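Local coordinates for Hut operon positive regulatory protein (Bacillus subtilis, PDB 4H4L) that binds hut mRNA as a histidine-activated homohexamer, suppressing transcription termination and switching on the operon for histidine utilization, at residues 5-10 with 33-38; 14-19 with 103-108; 49-54 with 78-83; 122-127 with 141-146. The protein carries 1 engineered substitution. All coordinates share one frame; numbering follows the deposited sequence.

Contact 1: 5-10 with 33-38; sequences KERRIG and DGWKVC
R7 reaches W35 and D33 with different parts of one long side chain. Its CB sits in the plane of the W35 indole at the benzo edge, 3.5 Å from CZ2, so the aliphatic root abuts the ring rim and does not lie over a face. Beyond that point CG stands between the backbone N and the carbonyl carbon (chi1 59°), and the chain bends at chi3. The guanidinium is thereby brought round to the pyrrole side, where NH1 comes within 3.7 Å of W35 NE1. Its plane makes 33° with the indole, too tilted for a parallel stack. NH2 goes on to the carboxylate of D33, forming a rather long salt bridge to OD2 of 3.4 Å, with the two planar groups turned 51° apart. This charged pair belongs to the outer side of the contact, D33 being exposed. A leucine in place of R7 would probably leave the D33 carboxylate without its cationic mate and free to turn. I9 takes the other end of the indole: its CD1 approaches CZ3 obliquely at 4.1 Å, a purely apolar touch between two buried residues. I9 opens helix 9-17 just after R8, which holds the N-cap position. W35 leads into strand 36-44, and its ring also rests on L12 of helix 9-17, L30 of helix 26-32, L107 of strand 99-109 and P111. At the helix start, G10 N is hydrogen-bonded to E139 of the second subunit, so the contact ties the N-terminal loop and helix to the start of strand 36-44 near a subunit interface.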
# COMPACT_ATOMS: atom_id res chain seq x y z
N LYS A 5 -25.38 22.25 -1.89
CA LYS A 5 -24.56 22.55 -0.71
C LYS A 5 -25.10 22.05 0.64
O LYS A 5 -24.32 21.71 1.53
CB LYS A 5 -24.27 24.05 -0.62
N GLU A 6 -26.42 22.01 0.78
CA GLU A 6 -27.04 21.54 2.04
C GLU A 6 -27.74 20.17 1.92
O GLU A 6 -28.71 19.87 2.62
CB GLU A 6 -27.97 22.61 2.64
CG GLU A 6 -28.82 23.36 1.62
CD GLU A 6 -29.66 24.47 2.28
OE1 GLU A 6 -29.35 24.88 3.44
OE2 GLU A 6 -30.63 24.94 1.63
N ARG A 7 -27.25 19.36 0.99
CA ARG A 7 -27.45 17.91 1.02
C ARG A 7 -26.16 17.20 0.58
O ARG A 7 -26.16 16.32 -0.30
CB ARG A 7 -28.74 17.47 0.29
CG ARG A 7 -28.87 17.83 -1.19
CD ARG A 7 -30.08 17.16 -1.82
NE ARG A 7 -31.35 17.77 -1.40
CZ ARG A 7 -32.31 17.15 -0.70
NH1 ARG A 7 -32.17 15.89 -0.32
NH2 ARG A 7 -33.42 17.81 -0.39
N ARG A 8 -25.04 17.61 1.18
CA ARG A 8 -23.74 17.02 0.90
C ARG A 8 -23.65 15.70 1.67
O ARG A 8 -23.55 15.68 2.90
CB ARG A 8 -22.60 17.99 1.28
CG ARG A 8 -22.35 19.12 0.28
CD ARG A 8 -21.31 20.16 0.75
NE ARG A 8 -21.60 20.71 2.09
CZ ARG A 8 -20.94 21.70 2.68
NH1 ARG A 8 -19.93 22.32 2.07
NH2 ARG A 8 -21.30 22.10 3.90
N ILE A 9 -23.69 14.60 0.92
CA ILE A 9 -23.89 13.26 1.48
C ILE A 9 -22.90 12.82 2.58
O ILE A 9 -23.32 12.23 3.60
CB ILE A 9 -23.96 12.23 0.35
CG1 ILE A 9 -24.19 10.83 0.92
CG2 ILE A 9 -22.75 12.37 -0.56
CD1 ILE A 9 -24.72 9.83 -0.08
N GLY A 10 -21.62 13.11 2.39
CA GLY A 10 -20.63 12.87 3.41
C GLY A 10 -20.99 13.56 4.72
O GLY A 10 -21.21 12.89 5.74
N ASP A 33 -36.56 13.87 3.40
CA ASP A 33 -36.01 14.26 2.09
C ASP A 33 -35.77 12.97 1.32
O ASP A 33 -36.27 11.92 1.70
CB ASP A 33 -34.70 15.04 2.23
CG ASP A 33 -34.81 16.20 3.20
OD1 ASP A 33 -35.33 16.00 4.32
OD2 ASP A 33 -34.34 17.31 2.86
N GLY A 34 -34.97 13.01 0.26
CA GLY A 34 -34.78 11.82 -0.56
C GLY A 34 -33.85 10.71 -0.06
O GLY A 34 -33.50 9.83 -0.84
N TRP A 35 -33.46 10.72 1.22
CA TRP A 35 -32.43 9.78 1.69
C TRP A 35 -32.91 8.43 2.19
O TRP A 35 -33.72 8.34 3.13
CB TRP A 35 -31.51 10.40 2.75
CG TRP A 35 -30.90 11.73 2.36
CD1 TRP A 35 -31.17 12.98 2.90
CD2 TRP A 35 -29.90 11.97 1.30
NE1 TRP A 35 -30.43 13.96 2.28
CE2 TRP A 35 -29.66 13.42 1.30
CE3 TRP A 35 -29.23 11.17 0.39
CZ2 TRP A 35 -28.76 14.01 0.42
CZ3 TRP A 35 -28.33 11.78 -0.50
CH2 TRP A 35 -28.10 13.16 -0.49
N LYS A 36 -32.39 7.38 1.58
CA LYS A 36 -32.35 6.08 2.22
C LYS A 36 -31.19 6.09 3.24
O LYS A 36 -30.07 6.50 2.93
CB LYS A 36 -32.17 5.01 1.15
CG LYS A 36 -33.26 3.94 1.13
CD LYS A 36 -34.66 4.52 1.03
CE LYS A 36 -35.65 3.47 0.56
NZ LYS A 36 -35.75 2.30 1.48
N VAL A 37 -31.44 5.69 4.47
CA VAL A 37 -30.45 5.89 5.52
C VAL A 37 -30.49 4.84 6.58
O VAL A 37 -31.55 4.40 6.99
CB VAL A 37 -30.55 7.29 6.17
CG1 VAL A 37 -31.84 7.46 6.96
CG2 VAL A 37 -29.33 7.55 7.04
N CYS A 38 -29.31 4.48 7.07
CA CYS A 38 -29.12 3.27 7.82
C CYS A 38 -27.97 3.45 8.82
O CYS A 38 -26.95 4.05 8.50
CB CYS A 38 -28.85 2.15 6.82
SG CYS A 38 -27.96 0.74 7.46

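Contact 2: 14-19 with 103-108; sequences VLLLLN and RFAVLR
L17 and R103 run past each other in opposite directions, and the closest side-chain touch is L17 CD2 against R103 CG at 3.6 Å. The arginine leaves the strand with CG opposite the backbone N (chi1 180°) and stays extended to NE, laying its methylenes along the leucine and carrying the guanidinium to the last turn of the helix. There one face of the group looks onto the carbonyl carbon of L17. L17 O is 3.2 Å from R103 NH1, but the angle is too poor for a hydrogen bond. Replacing R103 by a serine would probably open a gap beside L17 CD2 and take the guanidinium away from the L17 carbonyl. A105 supplies the small neighbour: L17 CG reaches its CB at 3.7 Å, while L17 CD1 lies 3.6 Å from A105 N. L16 adds CD2 to the same methyl at 4.2 Å. Further out, L39 of strand 36-44 touches both L16 and R103, and S124 of strand 120-130 touches L17. The backbone of A105 is hydrogen-bonded to S124, and that of F104 to G40. Helix 9-17 thus lies across strand 99-109 and both strands flanking it, and its V14 and L18 also pack on F141 of strand 137-147.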
# COMPACT_ATOMS: atom_id res chain seq x y z
N VAL A 14 -22.02 11.86 8.28
CA VAL A 14 -21.04 12.10 9.34
C VAL A 14 -21.62 12.84 10.55
O VAL A 14 -21.47 12.37 11.69
CB VAL A 14 -19.81 12.82 8.78
CG1 VAL A 14 -18.88 13.22 9.90
CG2 VAL A 14 -19.08 11.90 7.81
N LEU A 15 -22.27 13.99 10.31
CA LEU A 15 -23.02 14.67 11.36
C LEU A 15 -24.00 13.68 11.99
O LEU A 15 -24.22 13.66 13.20
CB LEU A 15 -23.78 15.88 10.81
CG LEU A 15 -23.00 17.18 10.50
CD1 LEU A 15 -23.42 17.74 9.15
CD2 LEU A 15 -23.11 18.25 11.60
N LEU A 16 -24.57 12.84 11.14
CA LEU A 16 -25.55 11.87 11.59
C LEU A 16 -24.91 10.89 12.56
O LEU A 16 -25.42 10.65 13.65
CB LEU A 16 -26.16 11.14 10.40
CG LEU A 16 -26.92 9.84 10.66
CD1 LEU A 16 -28.16 10.09 11.53
CD2 LEU A 16 -27.26 9.18 9.33
N LEU A 17 -23.76 10.38 12.15
CA LEU A 17 -23.02 9.37 12.89
C LEU A 17 -22.43 9.92 14.19
O LEU A 17 -22.44 9.24 15.22
CB LEU A 17 -21.90 8.85 12.00
CG LEU A 17 -21.58 7.37 11.94
CD1 LEU A 17 -20.48 7.21 10.92
CD2 LEU A 17 -21.10 6.88 13.29
N LEU A 18 -21.91 11.13 14.16
CA LEU A 18 -21.28 11.65 15.37
C LEU A 18 -22.27 12.16 16.41
O LEU A 18 -21.85 12.62 17.48
CB LEU A 18 -20.27 12.73 15.01
CG LEU A 18 -19.24 12.30 13.96
CD1 LEU A 18 -18.41 13.50 13.56
CD2 LEU A 18 -18.38 11.13 14.44
N ASN A 19 -23.57 12.03 16.12
CA ASN A 19 -24.64 12.56 16.98
C ASN A 19 -25.54 11.54 17.70
O ASN A 19 -26.77 11.58 17.55
CB ASN A 19 -25.49 13.60 16.22
CG ASN A 19 -24.77 14.93 16.05
OD1 ASN A 19 -24.08 15.41 16.95
ND2 ASN A 19 -24.93 15.55 14.88
N ARG A 103 -19.06 2.52 14.85
CA ARG A 103 -20.46 2.74 14.56
C ARG A 103 -20.41 3.19 13.11
O ARG A 103 -19.44 3.84 12.73
CB ARG A 103 -21.04 3.85 15.44
CG ARG A 103 -22.52 4.14 15.17
CD ARG A 103 -23.12 5.25 16.04
NE ARG A 103 -24.49 5.61 15.61
CZ ARG A 103 -25.16 6.69 15.99
NH1 ARG A 103 -24.62 7.56 16.84
NH2 ARG A 103 -26.38 6.91 15.53
N PHE A 104 -21.42 2.84 12.32
CA PHE A 104 -21.50 3.19 10.90
C PHE A 104 -22.83 3.84 10.48
O PHE A 104 -23.92 3.48 10.96
CB PHE A 104 -21.21 1.96 10.01
CG PHE A 104 -22.16 0.81 10.22
CD1 PHE A 104 -23.30 0.67 9.42
CD2 PHE A 104 -21.91 -0.14 11.22
CE1 PHE A 104 -24.19 -0.39 9.63
CE2 PHE A 104 -22.79 -1.22 11.42
CZ PHE A 104 -23.93 -1.34 10.63
N ALA A 105 -22.71 4.79 9.56
CA ALA A 105 -23.85 5.38 8.91
C ALA A 105 -23.73 5.01 7.46
O ALA A 105 -22.60 4.97 6.96
CB ALA A 105 -23.78 6.88 9.05
N VAL A 106 -24.86 4.74 6.79
CA VAL A 106 -24.89 4.55 5.32
C VAL A 106 -25.97 5.41 4.65
O VAL A 106 -27.16 5.21 4.86
CB VAL A 106 -25.18 3.10 4.89
CG1 VAL A 106 -25.07 2.97 3.38
CG2 VAL A 106 -24.26 2.12 5.59
N LEU A 107 -25.54 6.34 3.81
CA LEU A 107 -26.45 7.21 3.08
C LEU A 107 -26.51 6.89 1.59
O LEU A 107 -25.49 6.61 0.98
CB LEU A 107 -26.06 8.67 3.25
CG LEU A 107 -26.86 9.53 4.23
CD1 LEU A 107 -26.60 10.99 3.92
CD2 LEU A 107 -28.35 9.26 4.13
N ARG A 108 -27.72 6.95 1.03
CA ARG A 108 -27.94 6.82 -0.41
C ARG A 108 -28.95 7.83 -1.00
O ARG A 108 -30.04 8.04 -0.47
CB ARG A 108 -28.35 5.39 -0.79
CG ARG A 108 -28.84 5.30 -2.23
CD ARG A 108 -29.55 3.99 -2.49
NE ARG A 108 -29.66 3.70 -3.91
CZ ARG A 108 -29.74 2.46 -4.41
NH1 ARG A 108 -29.72 1.41 -3.58
NH2 ARG A 108 -29.83 2.28 -5.73

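Contact 3: 49-54 with 78-83; sequences KVIAAI and ATMEAL. Engineered in segment 49-54: I51 (natural residue Val).
T79 meets I51 across the two helices, its CG2 placed 4.0 Å from I51 CG1. The hydroxyl is hydrogen-bonded to L75 O one turn earlier in its own helix, with I54 CG2 passing loosely by it, so this buried polar atom is satisfied locally and the methyl serves the apolar interface. At M80 the CB leaves the helix pointing away from its partner, but the chain bends at chi2 and chi3 and swings the terminal methyl back, bringing CE to 3.9 Å from I51 CD1. L83, one turn beyond T79, uses both methyls. Its CD1 touches I51 CG1 at 3.8 Å, the two side chains lying crosswise, and CD2 meets V50 CG1 at 4.1 Å, here with the two side chains running antiparallel. I51 therefore touches all three residues; it is an engineered residue standing where the natural protein has valine. The short helical segments cross at 135°, with their axes 10.8 Å apart at closest approach. On the sheet side V50 and I54 rest on strand 99-109, and A78 and A82 press on strand 120-130, so helices 47-60 and 70-87 lie side by side on one face of the sheet, with L97 of the third subunit, a residue of a histidine pocket, packed against I51.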
# COMPACT_ATOMS: atom_id res chain seq x y z
N LYS A 49 -15.82 -8.98 9.27
CA LYS A 49 -17.02 -8.79 10.09
C LYS A 49 -17.55 -7.41 9.94
O LYS A 49 -18.78 -7.22 9.95
CB LYS A 49 -16.75 -9.05 11.56
CG LYS A 49 -17.47 -10.26 12.08
CD LYS A 49 -16.47 -11.26 12.66
CE LYS A 49 -16.97 -12.69 12.50
NZ LYS A 49 -15.98 -13.71 12.94
N VAL A 50 -16.65 -6.42 9.81
CA VAL A 50 -17.10 -5.03 9.65
C VAL A 50 -17.83 -4.84 8.30
O VAL A 50 -18.91 -4.25 8.22
CB VAL A 50 -15.94 -4.03 9.90
CG1 VAL A 50 -16.25 -2.63 9.41
CG2 VAL A 50 -15.58 -4.00 11.40
N ILE A 51 -17.26 -5.40 7.25
CA ILE A 51 -17.86 -5.35 5.92
C ILE A 51 -19.24 -6.05 5.92
O ILE A 51 -20.21 -5.54 5.36
CB ILE A 51 -16.88 -5.97 4.88
CG1 ILE A 51 -15.58 -5.17 4.85
CG2 ILE A 51 -17.52 -6.10 3.50
CD1 ILE A 51 -14.45 -5.87 4.13
N ALA A 52 -19.31 -7.20 6.60
CA ALA A 52 -20.46 -8.12 6.62
C ALA A 52 -21.66 -7.51 7.35
O ALA A 52 -22.74 -7.40 6.78
CB ALA A 52 -20.06 -9.43 7.28
N ALA A 53 -21.44 -7.11 8.61
CA ALA A 53 -22.42 -6.31 9.37
C ALA A 53 -23.04 -5.21 8.51
O ALA A 53 -24.27 -5.10 8.42
CB ALA A 53 -21.77 -5.71 10.62
N ILE A 54 -22.19 -4.42 7.86
CA ILE A 54 -22.66 -3.29 7.06
C ILE A 54 -23.42 -3.75 5.82
O ILE A 54 -24.35 -3.08 5.43
CB ILE A 54 -21.53 -2.34 6.64
CG1 ILE A 54 -20.95 -1.62 7.87
CG2 ILE A 54 -22.06 -1.31 5.65
CD1 ILE A 54 -19.66 -0.86 7.56
N ALA A 78 -17.42 0.98 -1.51
CA ALA A 78 -17.52 2.23 -0.75
C ALA A 78 -17.01 1.99 0.65
O ALA A 78 -16.40 2.86 1.28
CB ALA A 78 -18.94 2.74 -0.72
N THR A 79 -17.22 0.76 1.11
CA THR A 79 -16.74 0.32 2.39
C THR A 79 -15.23 0.24 2.41
O THR A 79 -14.64 0.75 3.37
CB THR A 79 -17.33 -1.04 2.75
OG1 THR A 79 -18.75 -0.95 2.71
CG2 THR A 79 -16.85 -1.49 4.15
N MET A 80 -14.62 -0.41 1.41
CA MET A 80 -13.14 -0.51 1.32
C MET A 80 -12.60 0.87 1.52
O MET A 80 -11.70 1.09 2.34
CB MET A 80 -12.61 -0.93 -0.05
CG MET A 80 -12.83 -2.36 -0.45
SD MET A 80 -11.46 -3.35 0.09
CE MET A 80 -12.16 -3.87 1.66
N GLU A 81 -13.16 1.79 0.76
CA GLU A 81 -12.71 3.15 0.82
C GLU A 81 -12.83 3.75 2.22
O GLU A 81 -11.89 4.38 2.68
CB GLU A 81 -13.37 3.99 -0.26
CG GLU A 81 -12.46 4.08 -1.45
CD GLU A 81 -13.13 4.65 -2.67
OE1 GLU A 81 -13.20 3.92 -3.70
OE2 GLU A 81 -13.53 5.83 -2.59
N ALA A 82 -13.92 3.50 2.91
CA ALA A 82 -14.06 3.99 4.28
C ALA A 82 -13.08 3.34 5.24
O ALA A 82 -12.58 3.99 6.14
CB ALA A 82 -15.50 3.85 4.80
N LEU A 83 -12.82 2.06 5.07
CA LEU A 83 -11.84 1.35 5.93
C LEU A 83 -10.39 1.87 5.71
O LEU A 83 -9.53 1.70 6.60
CB LEU A 83 -11.89 -0.16 5.67
CG LEU A 83 -13.02 -1.07 6.15
CD1 LEU A 83 -13.01 -2.38 5.36
CD2 LEU A 83 -12.80 -1.36 7.62

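Contact 4: 122-127 with 141-146; sequences AVSLYG and FGVGIN
F141, L125 and G142 bury the most surface where these antiparallel strands join. The F141 ring leans back over the backbone of the facing strand, so that L125 O lies 3.7 Å above one ring face, displaced toward the rim. That same carbonyl accepts the G142 N-H at 3.2 Å, from a donor tilted 28° off the carbonyl plane. The return bond is shorter, L125 N to G142 O at 2.7 Å and nearly along the C=O axis. A chi1 of -154° swings the F141 ring so that its edge faces Y126, where CD1 meets Y126 CD2 at 3.5 Å with the side chains about perpendicular. Two further bonds of 2.9 Å, V123 N to G144 O and G144 N to V123 O, continue the register, and A122 closes on I145 in a non-hydrogen-bonded pair. Helix 9-17 packs on A122, S124 and F141 of one face, S124 OG bonding to S13, and the second subunit packs on F141, V143 and I145 there, its own F141 ring meeting this one. V123 and L125 face helix 70-87, and with G142 and G144 the A82 methyl comes close to the backbone. The hairpin thus lies between helix 70-87 on one face and helix 9-17 with the second subunit on the other, while strand 99-109 is hydrogen-bonded to strand 120-130 along the edge away from strand 137-147.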
# COMPACT_ATOMS: atom_id res chain seq x y z
N ALA A 122 -22.62 6.46 0.58
CA ALA A 122 -21.57 6.94 1.44
C ALA A 122 -21.57 6.05 2.64
O ALA A 122 -22.61 5.88 3.25
CB ALA A 122 -21.81 8.37 1.87
N VAL A 123 -20.41 5.47 2.94
CA VAL A 123 -20.25 4.60 4.08
C VAL A 123 -19.33 5.35 5.04
O VAL A 123 -18.20 5.65 4.69
CB VAL A 123 -19.69 3.26 3.63
CG1 VAL A 123 -19.62 2.30 4.79
CG2 VAL A 123 -20.55 2.66 2.53
N SER A 124 -19.83 5.72 6.21
CA SER A 124 -19.04 6.56 7.11
C SER A 124 -18.80 5.78 8.37
O SER A 124 -19.73 5.23 8.93
CB SER A 124 -19.77 7.87 7.44
OG SER A 124 -20.05 8.65 6.28
N LEU A 125 -17.54 5.73 8.81
CA LEU A 125 -17.19 4.90 9.95
C LEU A 125 -16.71 5.78 11.10
O LEU A 125 -15.94 6.70 10.84
CB LEU A 125 -16.07 3.96 9.54
CG LEU A 125 -16.41 2.93 8.47
CD1 LEU A 125 -15.14 2.25 8.01
CD2 LEU A 125 -17.36 1.91 9.07
N TYR A 126 -17.15 5.52 12.33
CA TYR A 126 -16.56 6.18 13.51
C TYR A 126 -16.45 5.30 14.74
O TYR A 126 -17.32 4.51 15.02
CB TYR A 126 -17.25 7.52 13.85
CG TYR A 126 -16.73 8.14 15.14
CD1 TYR A 126 -17.46 8.05 16.33
CD2 TYR A 126 -15.48 8.78 15.17
CE1 TYR A 126 -16.97 8.59 17.52
CE2 TYR A 126 -14.99 9.31 16.35
CZ TYR A 126 -15.73 9.22 17.51
OH TYR A 126 -15.22 9.76 18.67
N GLY A 127 -15.38 5.48 15.51
CA GLY A 127 -15.20 4.70 16.72
C GLY A 127 -13.76 4.66 17.14
O GLY A 127 -12.99 5.55 16.85
N PHE A 141 -11.74 6.95 12.01
CA PHE A 141 -12.67 7.57 11.13
C PHE A 141 -12.36 7.27 9.69
O PHE A 141 -11.21 7.27 9.29
CB PHE A 141 -12.58 9.07 11.38
CG PHE A 141 -13.82 9.79 11.03
CD1 PHE A 141 -14.72 10.12 12.02
CD2 PHE A 141 -14.09 10.13 9.71
CE1 PHE A 141 -15.89 10.77 11.70
CE2 PHE A 141 -15.25 10.79 9.37
CZ PHE A 141 -16.16 11.10 10.37
N GLY A 142 -13.40 7.04 8.90
CA GLY A 142 -13.25 6.75 7.48
C GLY A 142 -14.53 7.01 6.70
O GLY A 142 -15.63 6.70 7.18
N VAL A 143 -14.38 7.57 5.50
CA VAL A 143 -15.53 7.85 4.64
C VAL A 143 -15.37 7.40 3.20
O VAL A 143 -14.50 7.88 2.49
CB VAL A 143 -15.91 9.35 4.66
CG1 VAL A 143 -17.15 9.59 3.84
CG2 VAL A 143 -16.16 9.79 6.09
N GLY A 144 -16.22 6.48 2.76
CA GLY A 144 -16.12 5.96 1.40
C GLY A 144 -17.29 6.46 0.61
O GLY A 144 -18.43 6.37 1.07
N ILE A 145 -17.02 6.99 -0.58
CA ILE A 145 -18.07 7.51 -1.45
C ILE A 145 -18.03 6.87 -2.82
O ILE A 145 -17.05 7.02 -3.54
CB ILE A 145 -18.04 9.05 -1.53
CG1 ILE A 145 -18.47 9.63 -0.17
CG2 ILE A 145 -18.97 9.57 -2.62
CD1 ILE A 145 -17.92 10.99 0.19
N ASN A 146 -19.09 6.16 -3.18
CA ASN A 146 -19.18 5.59 -4.51
C ASN A 146 -20.55 5.85 -5.17
O ASN A 146 -21.54 6.18 -4.51
CB ASN A 146 -18.94 4.10 -4.39
CG ASN A 146 -18.53 3.47 -5.69
OD1 ASN A 146 -18.16 4.15 -6.66
ND2 ASN A 146 -18.57 2.15 -5.71

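In the fold
Contacts 2, 3 and 4 are buried, whereas contact 1 is partly buried, and it alone adds a salt bridge to its apolar packing. Contacts 1 and 2 share helix 9-17 and bring it against the start of strand 36-44 and against strand 99-109, neighbours joined by backbone bonds such as C38 O to V106 N. Contact 4 holds two strands together by regular main-chain hydrogen bonds; contact 3 has none between its helices and relies on methyl packing. The sheet separates them: contacts 1 and 2 lie on one face and contact 3 on the other, where A82 presses on V123 and G144 of contact 4. Contacts 1, 2 and 4 all touch the second subunit.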